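Local coordinates for protein subtilase cytotoxin subunit A (Escherichia coli, PDB 2IY9) that cleaves the host endoplasmic reticulum chaperone BiP as the serine protease subunit of the AB5 subtilase cytotoxin, at residues A179-D184 against R217-A222. Numbering follows the deposited sequence.
Sequences AAVGND and RVAALA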
ATOM      1  N   ALA A 179      -4.555  -0.454  -0.128  1.00 21.05           N
ATOM      2  CA  ALA A 179      -5.232   0.803  -0.464  1.00 20.91           C
ATOM      3  C   ALA A 179      -5.322   1.769   0.715  1.00 21.22           C
ATOM      4  O   ALA A 179      -5.827   1.411   1.774  1.00 20.98           O
ATOM      5  CB  ALA A 179      -6.615   0.507  -0.991  1.00 21.20           C
ATOM      6  N   ALA A 180      -4.836   2.999   0.515  1.00 21.35           N
ATOM      7  CA  ALA A 180      -4.934   4.061   1.526  1.00 21.42           C
ATOM      8  C   ALA A 180      -6.400   4.445   1.719  1.00 21.30           C
ATOM      9  O   ALA A 180      -7.145   4.529   0.735  1.00 21.43           O
ATOM     10  CB  ALA A 180      -4.126   5.286   1.079  1.00 20.84           C
ATOM     11  N   VAL A 181      -6.806   4.686   2.967  1.00 20.88           N
ATOM     12  CA  VAL A 181      -8.195   5.096   3.235  1.00 21.61           C
ATOM     13  C   VAL A 181      -8.388   6.603   3.014  1.00 22.36           C
ATOM     14  O   VAL A 181      -9.514   7.104   3.055  1.00 23.00           O
ATOM     15  CB  VAL A 181      -8.703   4.661   4.631  1.00 21.52           C
ATOM     16  CG1 VAL A 181      -8.734   3.144   4.732  1.00 20.41           C
ATOM     17  CG2 VAL A 181      -7.873   5.275   5.765  1.00 19.29           C
ATOM     18  N   GLY A 182      -7.284   7.315   2.797  1.00 22.91           N
ATOM     19  CA  GLY A 182      -7.344   8.744   2.465  1.00 23.18           C
ATOM     20  C   GLY A 182      -7.099   9.662   3.640  1.00 23.78           C
ATOM     21  O   GLY A 182      -7.169   9.244   4.800  1.00 22.98           O
ATOM     22  N   ASN A 183      -6.796  10.921   3.335  1.00 24.38           N
ATOM     23  CA  ASN A 183      -6.495  11.901   4.377  1.00 24.87           C
ATOM     24  C   ASN A 183      -7.646  12.876   4.598  1.00 25.40           C
ATOM     25  O   ASN A 183      -8.556  12.950   3.772  1.00 25.97           O
ATOM     26  CB  ASN A 183      -5.228  12.673   4.035  1.00 24.95           C
ATOM     27  CG  ASN A 183      -3.987  11.790   3.997  1.00 25.28           C
ATOM     28  OD1 ASN A 183      -3.982  10.672   4.507  1.00 26.89           O
ATOM     29  ND2 ASN A 183      -2.928  12.303   3.400  1.00 24.35           N
ATOM     30  N   ASP A 184      -7.567  13.594   5.722  1.00 25.86           N
ATOM     31  CA  ASP A 184      -8.428  14.726   6.155  1.00 26.58           C
ATOM     32  C   ASP A 184      -9.107  14.464   7.505  1.00 26.41           C
ATOM     33  O   ASP A 184      -9.845  15.308   8.017  1.00 25.98           O
ATOM     34  CB  ASP A 184      -9.428  15.215   5.093  1.00 26.69           C
ATOM     35  CG  ASP A 184     -10.605  14.257   4.878  1.00 27.46           C
ATOM     36  OD1 ASP A 184     -10.783  13.292   5.651  1.00 27.73           O
ATOM     37  OD2 ASP A 184     -11.340  14.461   3.893  1.00 29.10           O
ATOM     38  N   ARG A 217      -7.168  -2.237   3.582  1.00 21.26           N
ATOM     39  CA  ARG A 217      -7.414  -0.795   3.734  1.00 21.19           C
ATOM     40  C   ARG A 217      -6.589  -0.286   4.901  1.00 20.97           C
ATOM     41  O   ARG A 217      -6.723  -0.777   6.013  1.00 21.34           O
ATOM     42  CB  ARG A 217      -8.904  -0.527   4.011  1.00 20.80           C
ATOM     43  CG  ARG A 217      -9.838  -1.012   2.903  1.00 21.19           C
ATOM     44  CD  ARG A 217     -11.240  -1.381   3.430  1.00 22.32           C
ATOM     45  NE  ARG A 217     -12.008  -2.013   2.355  1.00 23.12           N
ATOM     46  CZ  ARG A 217     -11.979  -3.312   2.089  1.00 24.03           C
ATOM     47  NH1 ARG A 217     -11.256  -4.133   2.853  1.00 22.94           N
ATOM     48  NH2 ARG A 217     -12.688  -3.800   1.077  1.00 22.97           N
ATOM     49  N   VAL A 218      -5.741   0.703   4.636  1.00 21.09           N
ATOM     50  CA  VAL A 218      -4.711   1.110   5.582  1.00 20.68           C
ATOM     51  C   VAL A 218      -4.938   2.540   6.113  1.00 20.61           C
ATOM     52  O   VAL A 218      -5.092   3.482   5.332  1.00 20.57           O
ATOM     53  CB  VAL A 218      -3.293   0.980   4.944  1.00 21.10           C
ATOM     54  CG1 VAL A 218      -2.198   1.454   5.923  1.00 20.68           C
ATOM     55  CG2 VAL A 218      -3.012  -0.477   4.495  1.00 20.22           C
ATOM     56  N   ALA A 219      -4.964   2.677   7.439  1.00 20.65           N
ATOM     57  CA  ALA A 219      -4.963   3.987   8.121  1.00 21.03           C
ATOM     58  C   ALA A 219      -3.572   4.343   8.668  1.00 21.78           C
ATOM     59  O   ALA A 219      -2.715   3.467   8.817  1.00 21.95           O
ATOM     60  CB  ALA A 219      -5.980   3.990   9.254  1.00 20.64           C
ATOM     61  N   ALA A 220      -3.376   5.621   9.019  1.00 21.95           N
ATOM     62  CA  ALA A 220      -2.047   6.146   9.386  1.00 22.49           C
ATOM     63  C   ALA A 220      -1.930   6.467  10.875  1.00 23.12           C
ATOM     64  O   ALA A 220      -2.807   7.127  11.453  1.00 23.19           O
ATOM     65  CB  ALA A 220      -1.734   7.381   8.571  1.00 22.24           C
ATOM     66  N   LEU A 221      -0.844   5.991  11.479  1.00 23.25           N
ATOM     67  CA  LEU A 221      -0.588   6.185  12.906  1.00 23.87           C
ATOM     68  C   LEU A 221       0.390   7.314  13.152  1.00 24.20           C
ATOM     69  O   LEU A 221       1.307   7.544  12.353  1.00 23.68           O
ATOM     70  CB  LEU A 221      -0.002   4.910  13.515  1.00 23.73           C
ATOM     71  CG  LEU A 221      -0.912   3.686  13.543  1.00 24.20           C
ATOM     72  CD1 LEU A 221      -0.125   2.435  13.888  1.00 23.68           C
ATOM     73  CD2 LEU A 221      -2.095   3.902  14.511  1.00 25.10           C
ATOM     74  N   ALA A 222       0.205   7.987  14.284  1.00 24.91           N
ATOM     75  CA  ALA A 222       1.189   8.940  14.802  1.00 25.30           C
ATOM     76  C   ALA A 222       2.454   8.198  15.222  1.00 25.73           C
ATOM     77  O   ALA A 222       2.425   6.995  15.488  1.00 25.23           O
ATOM     78  CB  ALA A 222       0.606   9.701  15.984  1.00 25.31           C
TER
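V218 is gripped through both backbone polar groups by 179-184: its N donates to A179 O (2.9 Å, N-H...O 158°) and its O accepts from V181 N (3.2 Å), the parallel pairing of neighbouring strands in the central sheet of the subtilase fold, with a CA-H...O contact from R217 CA to A179 O at 3.4 Å. The strands, 176-180 and 215-221, form a beta-alpha-beta unit with helix 207-211. Beyond A180 the chain turns away from its partner, and V181 carries the last side-chain contacts. With chi1 at -64°, its CG1 lies beside the backbone N, which sets it against R217 CB at 3.7 Å, the side chains crossing at about a right angle, while CG2 reaches A219 CB at 4.2 Å. R217 then runs extended away from 179-184, its guanidinium salt-bridged to D248 and D213. A180 and V218 point to the face opposite A179 and R217, against helix 271-288, and the side chain of A180 lies about 5 Å from that of S272, assigned to the charge relay system. N183, probably the oxyanion-hole asparagine as in subtilisins, accepts through OD1 from T271 N. V181 CG2 lies 3.3 Å from V218 O, which V181 N binds.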